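Local coordinates for nitrilotriacetate monooxygenase component B (Bacillus cereus ATCC 14579, PDB 3BPK), which probably binds FMN and serves as the flavin reductase-like component of a monooxygenase system, at residues Phe32-Thr37 with Glu83-Ile88; Val64-Gly69 with Ala154-Ile159; Ser89-Val94 with Lys183-Leu188; Ala114-Ile119 with Val129-Ile134; Ser121-Val126 with Arg135-Leu140. All coordinates share one frame; numbering follows the deposited sequence.

Contact 1 (Phe32-Thr37 with Glu83-Ile88); sequences FVTSVT and EFVVHI
Phe-32 to Val-36 and Glu-83 to Ile-88 run antiparallel at 159°, their axes 4.7 Å apart. Phe-32 with His-87 and Thr-34 with Val-85 are hydrogen-bonded pairs, and Val-33 with Val-86 is the non-hydrogen-bonded pair between them. The imidazole of His-87 lies on the face shared with Phe-32 and Thr-34. CG of His-87 stands beside the backbone N (chi1 -55°), which lets ND1 of its ring donate to Phe-32 O at 2.8 Å, and that oxygen lies in the ring plane. His-87 N reaches Phe-32 O, also at 2.8 Å, from the opposite face of the carbonyl. Two donors from one residue therefore grip Phe-32 O. The rings of Phe-32 and His-87 meet obliquely, planes 51° apart. Thr-34 OG1 sits 3.4 Å from His-87 CE1 at the ring edge and 3.3 Å from Val-85 CB. Its hydrogen bond goes to Pro-127 O. His-87 NE2 accepts from Val-129 N, while ND1 donates. On the other face, Val-33 CG1 packs at 4.0 Å on Phe-84 CD1. A water joins Val-36 N to Glu-83 O. These are neighbouring strands of the antiparallel sheet of the flavin reductase-like domain, flanked by strands 42-54 and 134-146, with helix 73-81 packed on Val-33 and Phe-84.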
# COMPACT_ATOMS: atom_id res chain seq x y z
N PHE B 32 2.38 7.73 9.26
CA PHE B 32 3.01 8.94 9.78
C PHE B 32 4.35 8.47 10.32
O PHE B 32 4.39 7.67 11.28
CB PHE B 32 2.18 9.59 10.87
CG PHE B 32 2.82 10.79 11.43
CD1 PHE B 32 3.06 11.89 10.61
CD2 PHE B 32 3.18 10.85 12.79
CE1 PHE B 32 3.69 13.03 11.12
CE2 PHE B 32 3.80 11.97 13.30
CZ PHE B 32 4.04 13.07 12.47
N VAL B 33 5.43 8.92 9.68
CA VAL B 33 6.76 8.31 9.93
C VAL B 33 7.70 9.30 10.59
O VAL B 33 7.90 10.41 10.06
CB VAL B 33 7.41 7.86 8.60
CG1 VAL B 33 8.80 7.23 8.84
CG2 VAL B 33 6.52 6.82 7.88
N THR B 34 8.28 8.89 11.73
CA THR B 34 9.31 9.72 12.39
C THR B 34 10.68 9.09 12.19
O THR B 34 10.83 7.86 12.08
CB THR B 34 9.06 9.94 13.91
OG1 THR B 34 8.92 8.68 14.57
CG2 THR B 34 7.82 10.78 14.10
N SER B 35 11.68 9.96 12.13
CA SER B 35 13.04 9.56 11.84
C SER B 35 13.93 10.67 12.42
O SER B 35 13.43 11.78 12.71
CB SER B 35 13.25 9.42 10.31
OG SER B 35 13.07 10.66 9.63
N VAL B 36 15.22 10.39 12.59
CA VAL B 36 16.11 11.35 13.26
C VAL B 36 17.31 11.67 12.37
O VAL B 36 17.87 10.75 11.75
CB VAL B 36 16.58 10.80 14.64
CG1 VAL B 36 17.58 11.77 15.30
CG2 VAL B 36 15.35 10.64 15.58
N THR B 37 17.68 12.96 12.30
CA THR B 37 18.83 13.38 11.48
C THR B 37 20.16 13.08 12.19
O THR B 37 20.16 12.79 13.40
CB THR B 37 18.80 14.89 11.16
OG1 THR B 37 19.09 15.64 12.36
CG2 THR B 37 17.45 15.34 10.58
N GLU B 83 16.68 2.84 11.37
CA GLU B 83 15.54 2.80 12.33
C GLU B 83 14.57 3.91 11.97
O GLU B 83 14.98 4.98 11.50
CB GLU B 83 16.04 3.09 13.77
CG GLU B 83 17.02 2.04 14.30
CD GLU B 83 17.57 2.41 15.67
OE1 GLU B 83 17.42 3.58 16.05
OE2 GLU B 83 18.15 1.51 16.31
N PHE B 84 13.29 3.67 12.24
CA PHE B 84 12.26 4.70 12.08
C PHE B 84 11.00 4.21 12.74
O PHE B 84 10.88 3.00 13.02
CB PHE B 84 12.02 5.06 10.58
CG PHE B 84 11.68 3.87 9.68
CD1 PHE B 84 10.33 3.60 9.34
CD2 PHE B 84 12.68 3.04 9.16
CE1 PHE B 84 10.01 2.53 8.49
CE2 PHE B 84 12.36 1.98 8.30
CZ PHE B 84 11.04 1.72 7.97
N VAL B 85 10.07 5.12 13.05
CA VAL B 85 8.80 4.66 13.65
C VAL B 85 7.66 4.94 12.67
O VAL B 85 7.55 6.06 12.12
CB VAL B 85 8.52 5.40 15.00
CG1 VAL B 85 7.20 4.90 15.66
CG2 VAL B 85 9.68 5.17 16.01
N VAL B 86 6.77 3.94 12.51
CA VAL B 86 5.60 4.09 11.65
C VAL B 86 4.37 4.17 12.53
O VAL B 86 4.11 3.23 13.31
CB VAL B 86 5.47 2.92 10.66
CG1 VAL B 86 4.15 3.07 9.86
CG2 VAL B 86 6.69 2.88 9.73
N HIS B 87 3.61 5.25 12.41
CA HIS B 87 2.40 5.43 13.21
C HIS B 87 1.19 5.29 12.30
O HIS B 87 1.21 5.77 11.14
CB HIS B 87 2.34 6.84 13.83
CG HIS B 87 3.55 7.19 14.64
ND1 HIS B 87 4.74 7.58 14.06
CD2 HIS B 87 3.74 7.26 15.99
CE1 HIS B 87 5.62 7.86 15.01
NE2 HIS B 87 5.05 7.65 16.19
N ILE B 88 0.15 4.66 12.82
CA ILE B 88 -1.14 4.66 12.11
C ILE B 88 -1.78 6.05 12.28
O ILE B 88 -1.81 6.63 13.38
CB ILE B 88 -2.09 3.60 12.71
CG1 ILE B 88 -1.47 2.20 12.56
CG2 ILE B 88 -3.49 3.67 12.07
CD1 ILE B 88 -1.05 1.84 11.14
O HOH W 1 15.90 7.67 11.57

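Contact 2 (Val64-Gly69 with Ala154-Ile159); sequences VQRKAG and ACDLLI
Arg-66 meets Asp-156 side-on in a two-pronged salt bridge. Arg-66 NE donates to Asp-156 OD2 at 2.8 Å and NH2 to Asp-156 OD1 at 2.9 Å. The NH2 bond is nearly straight and uses the syn lone pair of OD1; NE also approaches its oxygen on the syn side. The two flat groups are nearly coplanar, 22° apart. Arg-66 is extended from CG to NE, which carries the guanidinium alongside the carboxylate. Its third nitrogen, NH1, bonds to Gly-69 O at 2.9 Å, so the same group ties the loop back on itself. Arg-66 N also holds Ala-154 O at 2.8 Å. These bonds lie at the end of the antiparallel pairing between strands 59-65 and 155-168, in which Val-64 and Asp-156 form a hydrogen-bonded pair. Ala-154 and Cys-155 both face Leu-146 in a classic beta bulge on the other side. A water donates to Val-64 O and to Asp-156 OD2. Val-64 CG2 packs on Leu-158 CD1 at 3.9 Å. Gln-65 is bent at chi2 and lays its amide beside Cys-155 CB, with OE1 3.5 Å away. Its NE2 bonds to Val-53 O of the second subunit, and Cys-155 packs on that same Val-53.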
# COMPACT_ATOMS: atom_id res chain seq x y z
N VAL B 64 9.02 6.47 -0.44
CA VAL B 64 9.32 7.89 -0.16
C VAL B 64 9.92 8.50 -1.44
O VAL B 64 10.94 8.02 -1.95
CB VAL B 64 10.32 8.02 1.01
CG1 VAL B 64 10.65 9.52 1.29
CG2 VAL B 64 9.72 7.38 2.27
N GLN B 65 9.27 9.53 -1.97
CA GLN B 65 9.73 10.09 -3.26
C GLN B 65 11.03 10.85 -3.06
O GLN B 65 11.27 11.43 -1.99
CB GLN B 65 8.66 11.01 -3.87
CG GLN B 65 7.31 10.30 -4.11
CD GLN B 65 7.46 8.96 -4.88
OE1 GLN B 65 7.98 8.92 -6.03
NE2 GLN B 65 7.01 7.86 -4.26
N ARG B 66 11.86 10.89 -4.11
CA ARG B 66 13.09 11.70 -4.11
C ARG B 66 12.75 13.08 -4.66
O ARG B 66 11.65 13.29 -5.19
CB ARG B 66 14.18 11.03 -4.94
CG ARG B 66 14.70 9.74 -4.34
CD ARG B 66 16.10 9.51 -4.78
NE ARG B 66 16.63 8.26 -4.29
CZ ARG B 66 17.86 7.81 -4.52
NH1 ARG B 66 18.74 8.53 -5.24
NH2 ARG B 66 18.22 6.63 -4.03
N LYS B 67 13.67 14.02 -4.46
CA LYS B 67 13.55 15.34 -5.09
C LYS B 67 14.71 15.49 -6.05
O LYS B 67 15.88 15.51 -5.66
CB LYS B 67 13.49 16.47 -4.06
CG LYS B 67 12.16 16.54 -3.30
CD LYS B 67 11.81 17.98 -2.91
CE LYS B 67 10.62 18.04 -1.95
NZ LYS B 67 9.28 17.87 -2.62
N ALA B 68 14.36 15.54 -7.34
CA ALA B 68 15.36 15.60 -8.40
C ALA B 68 16.51 14.60 -8.16
O ALA B 68 17.70 14.93 -8.23
CB ALA B 68 15.89 17.05 -8.56
N GLY B 69 16.15 13.35 -7.85
CA GLY B 69 17.14 12.29 -7.74
C GLY B 69 17.82 12.19 -6.38
O GLY B 69 18.66 11.31 -6.18
N ALA B 154 13.33 7.83 -8.82
CA ALA B 154 12.17 8.65 -8.49
C ALA B 154 11.85 8.52 -7.00
O ALA B 154 11.17 9.38 -6.42
CB ALA B 154 10.95 8.20 -9.27
N CYS B 155 12.23 7.38 -6.40
CA CYS B 155 11.80 7.11 -5.01
C CYS B 155 12.68 6.07 -4.37
O CYS B 155 13.51 5.46 -5.03
CB CYS B 155 10.35 6.61 -4.99
SG CYS B 155 10.16 4.93 -5.65
N ASP B 156 12.50 5.87 -3.05
CA ASP B 156 13.12 4.76 -2.34
C ASP B 156 12.00 4.06 -1.64
O ASP B 156 11.26 4.69 -0.85
CB ASP B 156 14.14 5.26 -1.32
CG ASP B 156 15.31 5.95 -2.01
OD1 ASP B 156 16.20 5.21 -2.47
OD2 ASP B 156 15.23 7.19 -2.17
N LEU B 157 11.89 2.77 -1.92
CA LEU B 157 10.88 1.95 -1.25
C LEU B 157 11.53 1.39 0.00
O LEU B 157 12.48 0.59 -0.10
CB LEU B 157 10.41 0.85 -2.19
CG LEU B 157 9.27 -0.02 -1.68
CD1 LEU B 157 8.04 0.76 -1.37
CD2 LEU B 157 8.95 -1.10 -2.74
N LEU B 158 11.06 1.84 1.17
CA LEU B 158 11.66 1.43 2.45
C LEU B 158 10.92 0.21 2.93
O LEU B 158 9.70 0.25 3.07
CB LEU B 158 11.52 2.53 3.49
CG LEU B 158 12.14 3.89 3.04
CD1 LEU B 158 11.95 4.90 4.20
CD2 LEU B 158 13.63 3.80 2.58
N ILE B 159 11.66 -0.87 3.19
CA ILE B 159 11.08 -2.07 3.78
C ILE B 159 11.47 -2.09 5.26
O ILE B 159 12.66 -2.13 5.58
CB ILE B 159 11.60 -3.37 3.09
CG1 ILE B 159 11.38 -3.32 1.56
CG2 ILE B 159 10.93 -4.60 3.70
CD1 ILE B 159 9.92 -3.06 1.14
O HOH W 2 13.57 8.89 -0.92
O HOH W 3 10.84 11.92 -7.89

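Contact 3 (Ser89-Val94 with Lys183-Leu188); sequences SDESYV and KPISRL
A single backbone bridge between Asp-90 and Pro-184 joins the loop after strand 83-88 to the segment that follows helix 179-182. Two hydrogen bonds frame it. Ile-185 N donates to Ser-89 O at 3.0 Å. Glu-91 N donates to Lys-183 O at 2.9 Å. Ile-185 carries the apolar part. Its CG1 stands between the backbone N and the carbonyl carbon (chi1 63°), which turns it to Ser-89 CB at 3.7 Å. Ile-185 CD1 reaches Val-94 CG2 at 3.8 Å. The other branch, Ile-185 CG2, packs on Glu-91 CG at 3.7 Å. Glu-91 extends across Lys-183, where its carboxylate meets the aliphatic chain. The charged ends stay apart, with Glu-91 OE2 6.0 Å from Lys-183 NZ, and NZ bonds instead to Glu-180 O. A water donates to both Glu-91 OE2 and Pro-184 O. Asp-90 OD1 accepts from Ser-92 N in an Asx turn and also from Ser-92 OG; Asp-90 OD2 takes Asn-133 ND2. Phe-200 of the second subunit packs on Ile-185, and Leu-202 of that subunit on Val-94. The segments are thus joined by main-chain bonds and the packing of Ile-185, while the nearby opposite charges probably add at most a weak attraction.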
# COMPACT_ATOMS: atom_id res chain seq x y z
N SER B 89 -2.25 6.60 11.16
CA SER B 89 -2.92 7.91 11.15
C SER B 89 -4.40 7.75 11.41
O SER B 89 -5.07 6.91 10.80
CB SER B 89 -2.72 8.61 9.79
OG SER B 89 -1.35 8.78 9.50
N ASP B 90 -4.91 8.59 12.30
CA ASP B 90 -6.32 8.48 12.67
C ASP B 90 -6.97 9.84 12.90
O ASP B 90 -6.28 10.88 12.94
CB ASP B 90 -6.52 7.49 13.84
CG ASP B 90 -6.03 8.03 15.17
OD1 ASP B 90 -6.27 9.23 15.47
OD2 ASP B 90 -5.41 7.24 15.92
N GLU B 91 -8.31 9.84 13.02
CA GLU B 91 -9.04 11.11 13.12
C GLU B 91 -8.61 11.95 14.34
O GLU B 91 -8.72 13.19 14.29
CB GLU B 91 -10.54 10.84 13.19
CG GLU B 91 -11.12 10.25 11.90
CD GLU B 91 -12.64 10.08 11.93
OE1 GLU B 91 -13.33 10.88 12.63
OE2 GLU B 91 -13.14 9.14 11.28
N SER B 92 -8.07 11.30 15.38
CA SER B 92 -7.76 12.05 16.63
C SER B 92 -6.56 12.98 16.48
O SER B 92 -6.38 13.89 17.28
CB SER B 92 -7.52 11.11 17.82
OG SER B 92 -6.30 10.38 17.71
N TYR B 93 -5.72 12.76 15.47
CA TYR B 93 -4.54 13.64 15.32
C TYR B 93 -4.21 13.97 13.86
O TYR B 93 -3.14 14.51 13.59
CB TYR B 93 -3.32 13.15 16.13
CG TYR B 93 -2.54 11.97 15.59
CD1 TYR B 93 -1.19 12.12 15.23
CD2 TYR B 93 -3.13 10.70 15.46
CE1 TYR B 93 -0.45 11.06 14.74
CE2 TYR B 93 -2.38 9.61 14.94
CZ TYR B 93 -1.05 9.82 14.60
OH TYR B 93 -0.28 8.79 14.09
N VAL B 94 -5.14 13.69 12.94
CA VAL B 94 -4.90 14.00 11.53
C VAL B 94 -4.68 15.51 11.29
O VAL B 94 -3.93 15.89 10.39
CB VAL B 94 -6.00 13.41 10.60
CG1 VAL B 94 -7.39 14.05 10.92
CG2 VAL B 94 -5.60 13.57 9.13
N LYS B 183 -10.65 4.61 14.03
CA LYS B 183 -10.99 5.73 13.13
C LYS B 183 -9.79 6.10 12.24
O LYS B 183 -9.32 7.25 12.19
CB LYS B 183 -11.52 6.95 13.89
CG LYS B 183 -12.80 6.62 14.63
CD LYS B 183 -13.40 7.83 15.28
CE LYS B 183 -14.91 7.66 15.47
NZ LYS B 183 -15.30 6.36 16.13
N PRO B 184 -9.29 5.11 11.50
CA PRO B 184 -8.13 5.39 10.65
C PRO B 184 -8.51 6.38 9.56
O PRO B 184 -9.68 6.43 9.14
CB PRO B 184 -7.82 4.02 10.06
CG PRO B 184 -9.21 3.33 9.98
CD PRO B 184 -9.82 3.75 11.33
N ILE B 185 -7.53 7.17 9.11
CA ILE B 185 -7.78 8.04 7.95
C ILE B 185 -7.02 7.53 6.71
O ILE B 185 -5.96 6.87 6.83
CB ILE B 185 -7.49 9.53 8.23
CG1 ILE B 185 -6.04 9.76 8.57
CG2 ILE B 185 -8.43 10.11 9.33
CD1 ILE B 185 -5.24 10.18 7.38
N SER B 186 -7.58 7.81 5.53
CA SER B 186 -6.95 7.39 4.30
C SER B 186 -6.86 8.55 3.33
O SER B 186 -7.56 9.54 3.48
CB SER B 186 -7.70 6.22 3.69
OG SER B 186 -9.08 6.52 3.53
N ARG B 187 -6.00 8.39 2.33
CA ARG B 187 -5.76 9.43 1.32
C ARG B 187 -6.44 9.07 -0.00
O ARG B 187 -6.42 7.92 -0.45
CB ARG B 187 -4.27 9.61 1.11
CG ARG B 187 -3.89 10.80 0.26
CD ARG B 187 -3.88 12.11 0.96
NE ARG B 187 -3.51 13.15 -0.01
CZ ARG B 187 -2.26 13.53 -0.30
NH1 ARG B 187 -1.20 12.99 0.34
NH2 ARG B 187 -2.05 14.48 -1.22
N LEU B 188 -7.02 10.10 -0.63
CA LEU B 188 -7.56 9.92 -1.98
C LEU B 188 -6.74 10.78 -2.95
O LEU B 188 -5.55 11.02 -2.72
CB LEU B 188 -9.04 10.28 -2.00
CG LEU B 188 -9.92 9.61 -0.94
CD1 LEU B 188 -11.36 10.09 -1.15
CD2 LEU B 188 -9.88 8.07 -1.01
O HOH W 4 -12.14 6.87 10.20

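Contact 4 (Ala114-Ile119 with Val129-Ile134); sequences AKLTPI and VKEANI
Thr-117 and Glu-131 carry the polar side of this contact. The Glu-131 carboxylate takes two bonds from one residue. Thr-117 N donates to Glu-131 OE1 at 2.9 Å, and Thr-117 OG1 donates to Glu-131 OE2 at 2.7 Å. Both donors come in on the syn side, each 18° out of the carboxylate plane. Glu-131 is bent at chi2 (76°), which folds the carboxylate back to the Thr-117 backbone. Thr-117 OG1 lies beside its own backbone N, so both donors face the same carboxylate. The side chains cross at about a right angle.

Among main-chain bonds, Lys-130 N donates to Thr-117 O at 2.8 Å. Thr-117 O also takes a CA-H contact from Val-129 CA at 3.2 Å. Pro-118 and Val-129 form a non-hydrogen-bonded antiparallel pair of the small sheet made by strands 118-119 and 128-129. A type I turn from Val-129 to Ala-132 then brings Glu-131 round to Thr-117.

Apolar contacts complete the contact. Leu-116 CD2 packs on Glu-131 CG at 3.6 Å, and Leu-116 CB meets Val-129 CG1 at 4.1 Å. Ile-119 CG2 packs on the main chain, 3.6 Å from Val-129 C. Leu-116 and Val-129 also pack on Ile-111 of helix 110-113, and Leu-116 reaches Ala-96 of helix 94-100. Helix 110-113 ends in a Schellman motif, with Lys-115 at positive phi.

Two donors, one to each oxygen, fix the rotation of the Glu-131 carboxylate. They would probably also favour its charged form, since both are directed at carboxylate oxygens.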
# COMPACT_ATOMS: atom_id res chain seq x y z
N ALA B 114 4.18 20.93 14.88
CA ALA B 114 2.79 20.48 14.92
C ALA B 114 2.24 20.26 16.34
O ALA B 114 1.09 19.81 16.52
CB ALA B 114 2.64 19.22 14.04
N LYS B 115 3.06 20.58 17.35
CA LYS B 115 2.63 20.49 18.76
C LYS B 115 2.40 19.02 19.15
O LYS B 115 1.59 18.72 20.04
CB LYS B 115 1.40 21.38 19.05
CG LYS B 115 1.66 22.84 18.71
CD LYS B 115 0.56 23.74 19.21
CE LYS B 115 0.81 25.17 18.78
NZ LYS B 115 -0.07 25.43 17.65
N LEU B 116 3.14 18.12 18.50
CA LEU B 116 3.07 16.69 18.83
C LEU B 116 4.13 16.38 19.87
O LEU B 116 5.03 17.21 20.13
CB LEU B 116 3.28 15.86 17.56
CG LEU B 116 2.11 15.90 16.57
CD1 LEU B 116 2.55 15.27 15.24
CD2 LEU B 116 0.81 15.21 17.07
N THR B 117 4.04 15.21 20.49
CA THR B 117 4.82 14.92 21.70
C THR B 117 5.71 13.70 21.53
O THR B 117 5.19 12.58 21.41
CB THR B 117 3.83 14.62 22.85
OG1 THR B 117 2.85 15.66 22.93
CG2 THR B 117 4.53 14.44 24.19
N PRO B 118 7.04 13.91 21.54
CA PRO B 118 7.93 12.74 21.38
C PRO B 118 7.74 11.73 22.51
O PRO B 118 7.51 12.09 23.67
CB PRO B 118 9.35 13.35 21.45
CG PRO B 118 9.15 14.78 21.12
CD PRO B 118 7.79 15.17 21.64
N ILE B 119 7.86 10.46 22.17
CA ILE B 119 7.87 9.39 23.16
C ILE B 119 8.97 8.40 22.78
O ILE B 119 9.05 7.92 21.65
CB ILE B 119 6.47 8.72 23.26
CG1 ILE B 119 6.41 7.68 24.38
CG2 ILE B 119 6.02 8.07 21.92
CD1 ILE B 119 4.99 7.38 24.85
N VAL B 129 5.63 9.51 18.38
CA VAL B 129 4.77 10.52 18.99
C VAL B 129 3.70 9.86 19.87
O VAL B 129 3.12 8.84 19.50
CB VAL B 129 4.15 11.49 17.97
CG1 VAL B 129 5.26 12.25 17.21
CG2 VAL B 129 3.18 10.79 16.98
N LYS B 130 3.42 10.49 21.01
CA LYS B 130 2.46 9.97 21.96
C LYS B 130 1.02 9.99 21.44
O LYS B 130 0.22 9.14 21.83
CB LYS B 130 2.57 10.82 23.25
CG LYS B 130 1.71 10.34 24.37
CD LYS B 130 1.92 11.27 25.59
CE LYS B 130 0.86 11.06 26.66
NZ LYS B 130 1.20 9.77 27.30
N GLU B 131 0.71 10.95 20.55
CA GLU B 131 -0.65 11.12 20.05
C GLU B 131 -1.19 9.92 19.25
O GLU B 131 -2.42 9.73 19.19
CB GLU B 131 -0.76 12.39 19.20
CG GLU B 131 -0.67 13.72 20.01
CD GLU B 131 0.73 14.13 20.47
OE1 GLU B 131 1.73 13.50 20.08
OE2 GLU B 131 0.81 15.12 21.25
N ALA B 132 -0.30 9.11 18.65
CA ALA B 132 -0.78 7.92 17.93
C ALA B 132 -1.37 6.87 18.85
O ALA B 132 -0.86 6.67 19.98
CB ALA B 132 0.37 7.29 17.13
N ASN B 133 -2.43 6.19 18.38
CA ASN B 133 -3.02 5.07 19.10
C ASN B 133 -2.35 3.73 18.75
O ASN B 133 -2.45 2.75 19.48
CB ASN B 133 -4.54 5.06 18.84
CG ASN B 133 -5.24 6.26 19.48
OD1 ASN B 133 -5.55 6.23 20.67
ND2 ASN B 133 -5.49 7.33 18.70
N ILE B 134 -1.69 3.67 17.58
CA ILE B 134 -0.93 2.48 17.22
C ILE B 134 0.35 2.98 16.58
O ILE B 134 0.32 3.85 15.67
CB ILE B 134 -1.67 1.54 16.21
CG1 ILE B 134 -3.02 1.05 16.77
CG2 ILE B 134 -0.73 0.32 15.81
CD1 ILE B 134 -3.86 0.25 15.76
O HOH W 5 -1.15 17.39 20.01

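Contact 5 (Ser121-Val126 with Arg135-Leu140); sequences SEVISV and RMECVL
Glu-137 OE1 is gripped by two consecutive backbone N-H groups. Val-123 N donates to the syn lone pair of Glu-137 OE1 at 2.8 Å. Ile-124 N meets Glu-137 OE1 at 3.2 Å, nearly along the C-O axis. The other oxygen, Glu-137 OE2, takes Glu-122 N at 2.8 Å in an almost straight bond, 30° out of the carboxylate plane. His-166 NE2 also bonds to OE2. The side chain is extended beyond CG, so the carboxylate of strand 134-146 enters the bend of loop 121-126. Ser-121 CB lies 3.4 Å from Glu-137 CD. Ser-121 OG donates to Val-126 O at 2.6 Å, which closes the loop across its base. A water donates to that same OG and accepts from Arg-135 NE. The Ile-124 and Glu-137 side chains run antiparallel past one another, with Ile-124 CD1 3.8 Å from Glu-137 CB. Ile-124 CG2 packs on Val-139 CG1 at 3.9 Å. Glu-122 OE1 forms a salt bridge with Arg-164 of the same chain and a hydrogen bond with Ser-6 of the second subunit. Three main-chain N-H groups thus bind one buried carboxylate and probably help to hold the irregular loop in shape. This bonding, with the nearby histidine, would probably help stabilise negative charge on Glu-137.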
# COMPACT_ATOMS: atom_id res chain seq x y z
N SER B 121 11.35 5.27 22.17
CA SER B 121 11.13 3.89 21.76
C SER B 121 11.89 2.93 22.68
O SER B 121 12.88 3.34 23.34
CB SER B 121 11.62 3.70 20.31
OG SER B 121 10.71 4.34 19.43
N GLU B 122 11.44 1.67 22.72
CA GLU B 122 11.98 0.64 23.62
C GLU B 122 13.19 -0.09 23.02
O GLU B 122 14.18 -0.38 23.74
CB GLU B 122 10.88 -0.39 23.95
CG GLU B 122 9.74 0.18 24.78
CD GLU B 122 8.58 -0.81 24.98
OE1 GLU B 122 8.75 -1.99 24.66
OE2 GLU B 122 7.54 -0.40 25.47
N VAL B 123 13.12 -0.38 21.71
CA VAL B 123 14.14 -1.20 21.04
C VAL B 123 15.05 -0.31 20.21
O VAL B 123 16.27 -0.42 20.27
CB VAL B 123 13.49 -2.31 20.12
CG1 VAL B 123 14.55 -3.09 19.39
CG2 VAL B 123 12.57 -3.22 20.91
N ILE B 124 14.45 0.61 19.46
CA ILE B 124 15.24 1.49 18.60
C ILE B 124 15.45 2.82 19.30
O ILE B 124 14.86 3.07 20.35
CB ILE B 124 14.53 1.69 17.21
CG1 ILE B 124 13.15 2.35 17.36
CG2 ILE B 124 14.41 0.35 16.48
CD1 ILE B 124 12.52 2.68 16.00
N SER B 125 16.30 3.66 18.67
CA SER B 125 16.76 4.96 19.19
C SER B 125 16.06 6.17 18.54
O SER B 125 16.48 7.32 18.70
CB SER B 125 18.27 5.10 18.96
OG SER B 125 18.54 5.55 17.64
N VAL B 126 15.01 5.90 17.77
CA VAL B 126 14.20 6.96 17.17
C VAL B 126 12.87 7.05 17.93
O VAL B 126 12.14 6.05 18.03
CB VAL B 126 13.89 6.60 15.70
CG1 VAL B 126 12.86 7.57 15.13
CG2 VAL B 126 15.17 6.58 14.88
N ARG B 135 1.47 2.49 17.07
CA ARG B 135 2.74 2.75 16.40
C ARG B 135 3.66 1.56 16.43
O ARG B 135 3.54 0.66 17.29
CB ARG B 135 3.39 4.00 16.95
CG ARG B 135 4.04 3.84 18.31
CD ARG B 135 4.65 5.17 18.78
NE ARG B 135 5.53 4.90 19.91
CZ ARG B 135 5.12 4.66 21.17
NH1 ARG B 135 3.84 4.75 21.51
NH2 ARG B 135 6.02 4.35 22.07
N MSE B 136 4.57 1.54 15.47
CA MSE B 136 5.44 0.39 15.26
C MSE B 136 6.87 0.85 15.14
O MSE B 136 7.20 1.65 14.27
CB MSE B 136 5.04 -0.28 13.93
CG MSE B 136 3.65 -0.96 14.02
SE MSE B 136 2.95 -1.44 12.27
CE MSE B 136 2.33 0.35 11.84
N GLU B 137 7.71 0.34 16.03
CA GLU B 137 9.15 0.63 15.94
C GLU B 137 9.66 -0.26 14.84
O GLU B 137 9.41 -1.49 14.85
CB GLU B 137 9.87 0.28 17.23
CG GLU B 137 9.38 1.08 18.43
CD GLU B 137 10.10 0.71 19.73
OE1 GLU B 137 11.27 0.25 19.67
OE2 GLU B 137 9.49 0.93 20.80
N CYS B 138 10.36 0.37 13.88
CA CYS B 138 10.92 -0.41 12.76
C CYS B 138 12.43 -0.32 12.63
O CYS B 138 13.04 0.74 12.91
CB CYS B 138 10.33 0.07 11.45
SG CYS B 138 8.54 -0.24 11.32
N VAL B 139 13.01 -1.44 12.18
CA VAL B 139 14.38 -1.37 11.66
C VAL B 139 14.31 -1.47 10.13
O VAL B 139 13.38 -2.08 9.55
CB VAL B 139 15.32 -2.47 12.24
CG1 VAL B 139 15.45 -2.31 13.77
CG2 VAL B 139 14.80 -3.87 11.88
N LEU B 140 15.29 -0.87 9.48
CA LEU B 140 15.26 -0.84 8.03
C LEU B 140 15.83 -2.15 7.51
O LEU B 140 17.03 -2.46 7.74
CB LEU B 140 16.11 0.33 7.54
CG LEU B 140 16.11 0.47 6.00
CD1 LEU B 140 14.72 0.85 5.49
CD2 LEU B 140 17.19 1.46 5.51
O HOH W 6 8.37 5.26 20.31

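Contacts 1, 2, 3 and 5 all reach the same antiparallel sheet, while contact 4 lies beside it. Contact 1 touches contacts 3, 4 and 5, but not contact 2, whose nearest atoms are about 5 Å away. Its centre is about 8 Å from that of contact 5, 11 Å from contact 4 and 16 Å from contacts 2 and 3. Val-86 O accepts from Met-136 N (2.8 Å), joining contacts 1 and 5. Tyr-93 OH, in contact 3, lies 2.7 Å from Ile-88 O. Contacts 2 and 4 are farthest apart, with centres about 25 Å apart on opposite sides of the chain's centre. All five contacts have residues near the second subunit, contact 1 through Ile-88 alone.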